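Local coordinates for uncharacterized protein (Bacteroides fragilis, PDB 3NNG) that is of unknown function, but contains a calcium-bearing F5/8 type C (discoidin-like) domain, a fold that in many relatives binds carbohydrate or other surface ligands, at residues 17-20 and 21-24; 52-55 and 56-60; 143-146 and 147-151. The protein carries 1 engineered substitution. All coordinates share one frame; numbering follows the deposited sequence.

Contact 1: 17-20 and 21-24; sequences VDRS and AWSV
The aliphatic part of Arg19 lies over one face of the Trp22 indole: Arg19 CG sits 3.5 Å from the centroid of the six-membered ring and only 11° off its normal, which meets the criteria for a CH-pi contact. Val17 reaches the same ring differently, its CG1 coming in at the edge, near the ring plane, 3.8 Å from Trp22 CZ2. Residues Arg19 to Trp22 form a type I beta turn, closed by Trp22 N donating to Arg19 O at 2.9 Å (N-H...O 151°); the turn lies in the loop between strands 14-16 and 23-26 of the beta-sandwich expected for an F5/8 type C domain. Asp18 OD1 accepts from Ser20 N at 3.1 Å, an almost straight bond (173°) that defines an Asx turn and arrives from above the carboxylate plane. Ser20 OG donates to the same oxygen on its syn lone pair. One water accepts from Ala21 N and donates to Asp18 O. Past the indole, the Arg19 chain bends at chi3 and carries its guanidinium to Glu153, a calcium ligand, in a salt bridge, with NH1 also donating to Ile154 O. Leu156, Thr66 and Leu68 pack against the buried Trp22.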
ATOM      1  N   VAL A  17      -4.261 -11.562  -0.455  1.00 24.46           N
ATOM      2  CA  VAL A  17      -5.707 -11.424  -0.605  1.00 19.42           C
ATOM      3  C   VAL A  17      -6.053 -11.034  -2.049  1.00 25.01           C
ATOM      4  O   VAL A  17      -5.478 -10.087  -2.589  1.00 18.75           O
ATOM      5  CB  VAL A  17      -6.251 -10.355   0.378  1.00 14.87           C
ATOM      6  CG1 VAL A  17      -7.731 -10.058   0.132  1.00 17.76           C
ATOM      7  CG2 VAL A  17      -6.001 -10.768   1.825  1.00 14.50           C
ATOM      8  N   ASP A  18      -6.984 -11.760  -2.668  1.00 21.58           N
ATOM      9  CA  ASP A  18      -7.452 -11.442  -4.025  1.00 20.18           C
ATOM     10  C   ASP A  18      -7.975 -10.009  -4.076  1.00 24.54           C
ATOM     11  O   ASP A  18      -8.749  -9.601  -3.210  1.00 21.61           O
ATOM     12  CB  ASP A  18      -8.541 -12.428  -4.471  1.00 30.44           C
ATOM     13  CG  ASP A  18      -9.405 -11.880  -5.612  1.00 43.02           C
ATOM     14  OD1 ASP A  18      -8.852 -11.293  -6.563  1.00 47.77           O
ATOM     15  OD2 ASP A  18     -10.645 -12.037  -5.568  1.00 47.62           O
ATOM     16  N   ARG A  19      -7.556  -9.253  -5.097  1.00 21.15           N
ATOM     17  CA  ARG A  19      -7.759  -7.800  -5.127  1.00 14.26           C
ATOM     18  C   ARG A  19      -8.796  -7.332  -6.159  1.00 24.63           C
ATOM     19  O   ARG A  19      -9.166  -6.153  -6.196  1.00 23.95           O
ATOM     20  CB  ARG A  19      -6.413  -7.089  -5.392  1.00 17.31           C
ATOM     21  CG  ARG A  19      -5.338  -7.345  -4.327  1.00 17.34           C
ATOM     22  CD  ARG A  19      -3.957  -6.873  -4.762  1.00 21.38           C
ATOM     23  NE  ARG A  19      -3.473  -7.599  -5.930  1.00 18.90           N
ATOM     24  CZ  ARG A  19      -2.295  -7.392  -6.519  1.00 21.64           C
ATOM     25  NH1 ARG A  19      -1.443  -6.470  -6.054  1.00 18.95           N
ATOM     26  NH2 ARG A  19      -1.967  -8.114  -7.588  1.00 15.14           N
ATOM     27  N   SER A  20      -9.263  -8.254  -6.989  1.00 19.76           N
ATOM     28  CA  SER A  20     -10.073  -7.900  -8.157  1.00 22.86           C
ATOM     29  C   SER A  20     -11.385  -7.178  -7.841  1.00 21.27           C
ATOM     30  O   SER A  20     -11.967  -6.556  -8.721  1.00 30.34           O
ATOM     31  CB  SER A  20     -10.378  -9.145  -8.996  1.00 25.54           C
ATOM     32  OG  SER A  20     -11.195 -10.036  -8.264  1.00 31.58           O
ATOM     33  N   ALA A  21     -11.864  -7.272  -6.605  1.00 13.00           N
ATOM     34  CA  ALA A  21     -13.102  -6.585  -6.245  1.00 17.57           C
ATOM     35  C   ALA A  21     -12.845  -5.436  -5.279  1.00 19.43           C
ATOM     36  O   ALA A  21     -13.776  -4.806  -4.781  1.00 22.19           O
ATOM     37  CB  ALA A  21     -14.141  -7.573  -5.672  1.00 23.08           C
ATOM     38  N   TRP A  22     -11.574  -5.175  -5.005  1.00 16.18           N
ATOM     39  CA  TRP A  22     -11.195  -3.986  -4.249  1.00 17.78           C
ATOM     40  C   TRP A  22     -11.622  -2.690  -4.939  1.00 18.85           C
ATOM     41  O   TRP A  22     -11.697  -2.599  -6.174  1.00 18.28           O
ATOM     42  CB  TRP A  22      -9.686  -3.964  -4.030  1.00 16.40           C
ATOM     43  CG  TRP A  22      -9.233  -4.952  -3.022  1.00 20.12           C
ATOM     44  CD1 TRP A  22      -9.987  -5.941  -2.421  1.00 16.17           C
ATOM     45  CD2 TRP A  22      -7.915  -5.066  -2.484  1.00 19.64           C
ATOM     46  NE1 TRP A  22      -9.202  -6.660  -1.541  1.00 20.17           N
ATOM     47  CE2 TRP A  22      -7.929  -6.143  -1.566  1.00 19.35           C
ATOM     48  CE3 TRP A  22      -6.721  -4.360  -2.689  1.00 19.47           C
ATOM     49  CZ2 TRP A  22      -6.801  -6.516  -0.851  1.00 20.14           C
ATOM     50  CZ3 TRP A  22      -5.606  -4.739  -1.988  1.00 21.65           C
ATOM     51  CH2 TRP A  22      -5.649  -5.809  -1.077  1.00 24.41           C
ATOM     52  N   SER A  23     -11.895  -1.680  -4.126  1.00 19.68           N
ATOM     53  CA  SER A  23     -12.218  -0.345  -4.620  1.00 17.95           C
ATOM     54  C   SER A  23     -11.142   0.594  -4.069  1.00 14.34           C
ATOM     55  O   SER A  23     -11.086   0.852  -2.868  1.00 19.81           O
ATOM     56  CB  SER A  23     -13.621   0.059  -4.144  1.00 15.23           C
ATOM     57  OG  SER A  23     -13.989   1.344  -4.615  1.00 22.67           O
ATOM     58  N   VAL A  24     -10.274   1.083  -4.945  1.00 13.96           N
ATOM     59  CA  VAL A  24      -9.066   1.768  -4.497  1.00 20.30           C
ATOM     60  C   VAL A  24      -9.084   3.254  -4.832  1.00 19.41           C
ATOM     61  O   VAL A  24      -9.706   3.669  -5.808  1.00 16.76           O
ATOM     62  CB  VAL A  24      -7.793   1.120  -5.105  1.00 16.35           C
ATOM     63  CG1 VAL A  24      -7.792  -0.387  -4.859  1.00 16.52           C
ATOM     64  CG2 VAL A  24      -7.700   1.412  -6.594  1.00 16.41           C
TER
HETATM   65  O   HOH W   1     -11.212  -8.772  -4.316  1.00 18.21           O
HETATM   66  O   HOH W   2     -10.578  -3.828  -8.323  1.00 24.20           O

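Contact 2: 52-55 and 56-60; sequences FTWG and VANAG
The Trp54 indole meets Asn58 at its edge: the amide ND2 lies in the ring plane, 3.7 Å from Trp54 CD1, and the two planes are turned 59° apart. Asn58 CB is 3.8 Å from Trp54 CD1, and the two side chains cross at about a right angle. The rings of Tyr148 and Tyr30 also meet Trp54, both with inclined planes, so the indole belongs to a small aromatic group. Nearer the backbone, Trp54 CB touches the Ala59 methyl, CB to CB at 3.6 Å, while that methyl stands obliquely to the ring. In Asn58, CG is anti to the carbonyl carbon (chi1 -59°), which places the amide beside the tryptophan.

Ala59 N donates to Gly55 O at 3.3 Å, with the donor nearly along the C=O axis (167°). This is an i to i+4 helical bond, and it brings Ala59 back over the end of the strand. Gly60, whose N makes a weak bond to Val56 O, is the first residue to leave helical geometry, with a positive phi.

Strand 51-54 thus runs directly into the single short turn of helix 56-59, with Gly55 at the N-cap position: a strand-to-helix junction at the surface of the F5/8 type C domain, where the last strand side chain packs against the third and fourth helical residues.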
ATOM      1  N   PHE A  52       1.750   6.481  -8.686  1.00 19.62           N
ATOM      2  CA  PHE A  52       2.811   7.445  -8.438  1.00 19.08           C
ATOM      3  C   PHE A  52       2.161   8.774  -8.135  1.00 20.50           C
ATOM      4  O   PHE A  52       1.142   9.112  -8.729  1.00 21.43           O
ATOM      5  CB  PHE A  52       3.759   7.555  -9.639  1.00 13.75           C
ATOM      6  CG  PHE A  52       5.050   8.269  -9.326  1.00 22.50           C
ATOM      7  CD1 PHE A  52       6.062   7.624  -8.612  1.00 16.66           C
ATOM      8  CD2 PHE A  52       5.257   9.580  -9.745  1.00 15.28           C
ATOM      9  CE1 PHE A  52       7.270   8.288  -8.313  1.00 19.58           C
ATOM     10  CE2 PHE A  52       6.467  10.252  -9.463  1.00 20.71           C
ATOM     11  CZ  PHE A  52       7.470   9.605  -8.739  1.00 17.53           C
ATOM     12  N   THR A  53       2.735   9.526  -7.209  1.00 18.43           N
ATOM     13  CA  THR A  53       2.087  10.749  -6.772  1.00 21.63           C
ATOM     14  C   THR A  53       3.068  11.744  -6.163  1.00 25.82           C
ATOM     15  O   THR A  53       4.266  11.473  -6.050  1.00 20.61           O
ATOM     16  CB  THR A  53       1.030  10.406  -5.711  1.00 21.13           C
ATOM     17  OG1 THR A  53       0.284  11.572  -5.351  1.00 23.61           O
ATOM     18  CG2 THR A  53       1.712   9.826  -4.486  1.00 23.03           C
ATOM     19  N   TRP A  54       2.540  12.901  -5.782  1.00 20.87           N
ATOM     20  CA  TRP A  54       3.274  13.884  -5.001  1.00 23.04           C
ATOM     21  C   TRP A  54       3.421  13.390  -3.569  1.00 22.94           C
ATOM     22  O   TRP A  54       2.482  12.803  -3.013  1.00 18.57           O
ATOM     23  CB  TRP A  54       2.504  15.206  -4.978  1.00 20.55           C
ATOM     24  CG  TRP A  54       2.613  15.984  -6.239  1.00 25.95           C
ATOM     25  CD1 TRP A  54       3.587  16.885  -6.556  1.00 29.11           C
ATOM     26  CD2 TRP A  54       1.719  15.949  -7.354  1.00 20.13           C
ATOM     27  NE1 TRP A  54       3.364  17.403  -7.802  1.00 25.72           N
ATOM     28  CE2 TRP A  54       2.216  16.853  -8.318  1.00 27.27           C
ATOM     29  CE3 TRP A  54       0.546  15.239  -7.640  1.00 23.75           C
ATOM     30  CZ2 TRP A  54       1.589  17.071  -9.546  1.00 20.50           C
ATOM     31  CZ3 TRP A  54      -0.081  15.453  -8.858  1.00 23.57           C
ATOM     32  CH2 TRP A  54       0.448  16.357  -9.800  1.00 22.42           C
ATOM     33  N   GLY A  55       4.589  13.640  -2.976  1.00 17.39           N
ATOM     34  CA  GLY A  55       4.855  13.323  -1.580  1.00 18.52           C
ATOM     35  C   GLY A  55       4.190  14.328  -0.656  1.00 20.37           C
ATOM     36  O   GLY A  55       3.588  15.280  -1.130  1.00 18.94           O
ATOM     37  N   VAL A  56       4.278  14.121   0.656  1.00 22.91           N
ATOM     38  CA  VAL A  56       3.614  15.017   1.606  1.00 26.05           C
ATOM     39  C   VAL A  56       4.137  16.447   1.568  1.00 24.68           C
ATOM     40  O   VAL A  56       3.413  17.373   1.922  1.00 24.10           O
ATOM     41  CB  VAL A  56       3.715  14.528   3.056  1.00 31.84           C
ATOM     42  CG1 VAL A  56       2.983  13.204   3.239  1.00 27.06           C
ATOM     43  CG2 VAL A  56       5.183  14.388   3.474  1.00 32.12           C
ATOM     44  N   ALA A  57       5.395  16.632   1.180  1.00 25.79           N
ATOM     45  CA  ALA A  57       6.015  17.952   1.287  1.00 27.53           C
ATOM     46  C   ALA A  57       5.437  18.913   0.267  1.00 33.71           C
ATOM     47  O   ALA A  57       5.277  20.103   0.537  1.00 26.50           O
ATOM     48  CB  ALA A  57       7.516  17.850   1.096  1.00 30.15           C
ATOM     49  N   ASN A  58       5.132  18.374  -0.909  1.00 35.88           N
ATOM     50  CA  ASN A  58       4.557  19.148  -1.988  1.00 49.25           C
ATOM     51  C   ASN A  58       3.055  19.311  -1.771  1.00 52.16           C
ATOM     52  O   ASN A  58       2.564  20.403  -1.460  1.00 55.97           O
ATOM     53  CB  ASN A  58       4.838  18.455  -3.330  1.00 55.34           C
ATOM     54  CG  ASN A  58       6.337  18.279  -3.606  1.00 59.36           C
ATOM     55  OD1 ASN A  58       7.176  18.566  -2.753  1.00 64.47           O
ATOM     56  ND2 ASN A  58       6.672  17.811  -4.802  1.00 57.01           N
ATOM     57  N   ALA A  59       2.338  18.197  -1.886  1.00 34.23           N
ATOM     58  CA  ALA A  59       0.883  18.211  -1.929  1.00 31.37           C
ATOM     59  C   ALA A  59       0.210  18.265  -0.560  1.00 30.79           C
ATOM     60  O   ALA A  59      -1.008  18.353  -0.477  1.00 30.00           O
ATOM     61  CB  ALA A  59       0.375  17.001  -2.723  1.00 32.18           C
ATOM     62  N   GLY A  60       0.997  18.199   0.508  1.00 30.23           N
ATOM     63  CA  GLY A  60       0.437  18.237   1.848  1.00 24.91           C
ATOM     64  C   GLY A  60       0.029  16.878   2.380  1.00 23.58           C
ATOM     65  O   GLY A  60       0.029  16.654   3.587  1.00 30.60           O
TER

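Contact 3: 143-146 and 147-151; sequences LTPD and NYTGF
Thr149 OG1 stands anti to the backbone N (chi1 -168°), and this torsion sets the hydroxyl beside the ring of Pro145, with Pro145 CD 3.7 Å from Thr149 OG1. Asn147 has its CG between the backbone N and the carbonyl carbon (chi1 53°), folding the amide back so that OD1 lies 3.5 Å from Pro145 CB. Together they flank a short connection between the successive strands 124-144 and 148-159 of the antiparallel sheet, each of which pairs with strand 71-79 rather than with the other. The connection is made by the three residues Pro145, Asp146 and Asn147 and contains a cis peptide bond before Pro145.

The proline ring is the centre of the contact. Pro145 CG lies 3.3 Å from Tyr148 O. The same Pro145 CG is 3.8 Å from Thr149 CB, and the Pro145 and Thr149 side chains cross at about a right angle. The contacts made by this rigid ring are van der Waals ones, whereas the hydroxyl of Thr149 is hydrogen-bonded to Tyr89 O.

Ahead of the proline, Leu143 and Thr144 both face Ser93 in a classic beta bulge, so the end of strand 124-144 is already irregular where the connection begins; Thr144 OG1 is hydrogen-bonded to Ser93 OG. Asp146 packs against Val56 and Ala57 of helix 56-59. Its carboxylate also turns toward the next residue, but although Asp146 OD1 is 3.2 Å from Asn147 N, the angle is too poor for a hydrogen bond.

The amide of Asn147, by contrast, curls back on the backbone just after it: Asn147 OD1 accepts from Tyr148 N at 2.8 Å, a weak bond with an N-H...O angle of 145°.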
ATOM      1  N   LEU A 143       5.131   8.508   4.222  1.00 17.56           N
ATOM      2  CA  LEU A 143       5.857   9.574   4.908  1.00 27.67           C
ATOM      3  C   LEU A 143       7.087  10.050   4.136  1.00 21.71           C
ATOM      4  O   LEU A 143       7.242  11.246   3.890  1.00 20.12           O
ATOM      5  CB  LEU A 143       6.241   9.136   6.329  1.00 19.57           C
ATOM      6  CG  LEU A 143       5.035   8.764   7.198  1.00 21.80           C
ATOM      7  CD1 LEU A 143       5.483   8.216   8.555  1.00 20.27           C
ATOM      8  CD2 LEU A 143       4.080   9.961   7.371  1.00 17.49           C
ATOM      9  N   THR A 144       7.969   9.126   3.761  1.00 15.38           N
ATOM     10  CA  THR A 144       9.103   9.500   2.932  1.00 14.25           C
ATOM     11  C   THR A 144       9.262   8.483   1.799  1.00 18.16           C
ATOM     12  O   THR A 144       8.871   7.330   1.953  1.00 17.99           O
ATOM     13  CB  THR A 144      10.427   9.582   3.749  1.00 21.97           C
ATOM     14  OG1 THR A 144      10.742   8.287   4.270  1.00 24.04           O
ATOM     15  CG2 THR A 144      10.311  10.585   4.911  1.00 19.92           C
ATOM     16  N   PRO A 145       9.826   8.915   0.659  1.00 15.81           N
ATOM     17  CA  PRO A 145      10.271  10.300   0.457  1.00 20.07           C
ATOM     18  C   PRO A 145       9.095  11.269   0.429  1.00 21.02           C
ATOM     19  O   PRO A 145       7.980  10.844   0.130  1.00 24.13           O
ATOM     20  CB  PRO A 145      10.976  10.254  -0.908  1.00 25.96           C
ATOM     21  CG  PRO A 145      10.478   9.042  -1.574  1.00 24.33           C
ATOM     22  CD  PRO A 145      10.165   8.052  -0.484  1.00 19.96           C
ATOM     23  N   ASP A 146       9.333  12.543   0.750  1.00 18.17           N
ATOM     24  CA  ASP A 146       8.242  13.519   0.828  1.00 20.24           C
ATOM     25  C   ASP A 146       8.074  14.399  -0.410  1.00 22.07           C
ATOM     26  O   ASP A 146       7.218  15.287  -0.439  1.00 25.18           O
ATOM     27  CB  ASP A 146       8.319  14.369   2.109  1.00 19.77           C
ATOM     28  CG  ASP A 146       9.552  15.260   2.174  1.00 26.36           C
ATOM     29  OD1 ASP A 146      10.241  15.468   1.148  1.00 22.28           O
ATOM     30  OD2 ASP A 146       9.828  15.761   3.282  1.00 32.91           O
ATOM     31  N   ASN A 147       8.881  14.155  -1.435  1.00 19.25           N
ATOM     32  CA  ASN A 147       8.720  14.914  -2.669  1.00 18.95           C
ATOM     33  C   ASN A 147       7.823  14.187  -3.675  1.00 20.73           C
ATOM     34  O   ASN A 147       6.822  14.740  -4.136  1.00 19.37           O
ATOM     35  CB  ASN A 147      10.067  15.331  -3.283  1.00 17.77           C
ATOM     36  CG  ASN A 147      11.028  14.161  -3.477  1.00 30.75           C
ATOM     37  OD1 ASN A 147      10.811  13.055  -2.970  1.00 20.78           O
ATOM     38  ND2 ASN A 147      12.104  14.406  -4.221  1.00 32.41           N
ATOM     39  N   TYR A 148       8.195  12.956  -4.009  1.00 20.13           N
ATOM     40  CA  TYR A 148       7.397  12.112  -4.891  1.00 22.30           C
ATOM     41  C   TYR A 148       7.610  10.673  -4.466  1.00 21.90           C
ATOM     42  O   TYR A 148       8.702  10.315  -4.044  1.00 23.77           O
ATOM     43  CB  TYR A 148       7.818  12.289  -6.350  1.00 19.88           C
ATOM     44  CG  TYR A 148       7.719  13.721  -6.853  1.00 21.18           C
ATOM     45  CD1 TYR A 148       8.787  14.599  -6.711  1.00 24.92           C
ATOM     46  CD2 TYR A 148       6.565  14.187  -7.471  1.00 14.78           C
ATOM     47  CE1 TYR A 148       8.713  15.901  -7.170  1.00 29.08           C
ATOM     48  CE2 TYR A 148       6.473  15.496  -7.931  1.00 22.23           C
ATOM     49  CZ  TYR A 148       7.553  16.348  -7.775  1.00 34.69           C
ATOM     50  OH  TYR A 148       7.483  17.647  -8.218  1.00 42.68           O
ATOM     51  N   THR A 149       6.572   9.847  -4.565  1.00 20.10           N
ATOM     52  CA  THR A 149       6.734   8.423  -4.318  1.00 15.75           C
ATOM     53  C   THR A 149       5.540   7.639  -4.882  1.00 20.05           C
ATOM     54  O   THR A 149       4.638   8.211  -5.510  1.00 16.47           O
ATOM     55  CB  THR A 149       6.966   8.132  -2.787  1.00 21.85           C
ATOM     56  OG1 THR A 149       7.407   6.782  -2.591  1.00 19.48           O
ATOM     57  CG2 THR A 149       5.695   8.373  -1.967  1.00 16.68           C
ATOM     58  N   GLY A 150       5.537   6.330  -4.652  1.00 19.89           N
ATOM     59  CA  GLY A 150       4.457   5.473  -5.104  1.00 22.11           C
ATOM     60  C   GLY A 150       4.891   4.026  -4.983  1.00 20.90           C
ATOM     61  O   GLY A 150       5.868   3.735  -4.303  1.00 19.88           O
ATOM     62  N   PHE A 151       4.174   3.123  -5.642  1.00 14.66           N
ATOM     63  CA  PHE A 151       4.584   1.722  -5.677  1.00 12.13           C
ATOM     64  C   PHE A 151       3.838   0.971  -6.766  1.00 19.41           C
ATOM     65  O   PHE A 151       2.722   1.337  -7.122  1.00 16.79           O
ATOM     66  CB  PHE A 151       4.441   1.036  -4.310  1.00 10.54           C
ATOM     67  CG  PHE A 151       3.152   1.359  -3.581  1.00 16.87           C
ATOM     68  CD1 PHE A 151       3.174   2.084  -2.398  1.00 17.41           C
ATOM     69  CD2 PHE A 151       1.926   0.905  -4.061  1.00  6.91           C
ATOM     70  CE1 PHE A 151       1.995   2.378  -1.716  1.00 19.80           C
ATOM     71  CE2 PHE A 151       0.749   1.185  -3.395  1.00  8.58           C
ATOM     72  CZ  PHE A 151       0.774   1.935  -2.213  1.00 14.83           C
TER

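How the contacts relate
Contacts 2 and 3 form one surface neighbourhood, with centres about 7 Å apart and strands 51-54 and 148-159 adjacent in the sheet. They meet directly: Gly55 N lies 2.7 Å from Asn147 O and Ala57 N lies 2.8 Å from Asp146 O, both probable hydrogen bonds. Contact 1 stands on the opposite side of the chain's centre, about 25 Å and about 23 Å from them between centres, though it reaches the same sheet. It is partly buried, combining an indole face with a turn and an arginine directed toward the calcium site. Contact 2 uses an indole edge and a helical backbone bond, whereas contact 3 relies chiefly on proline packing.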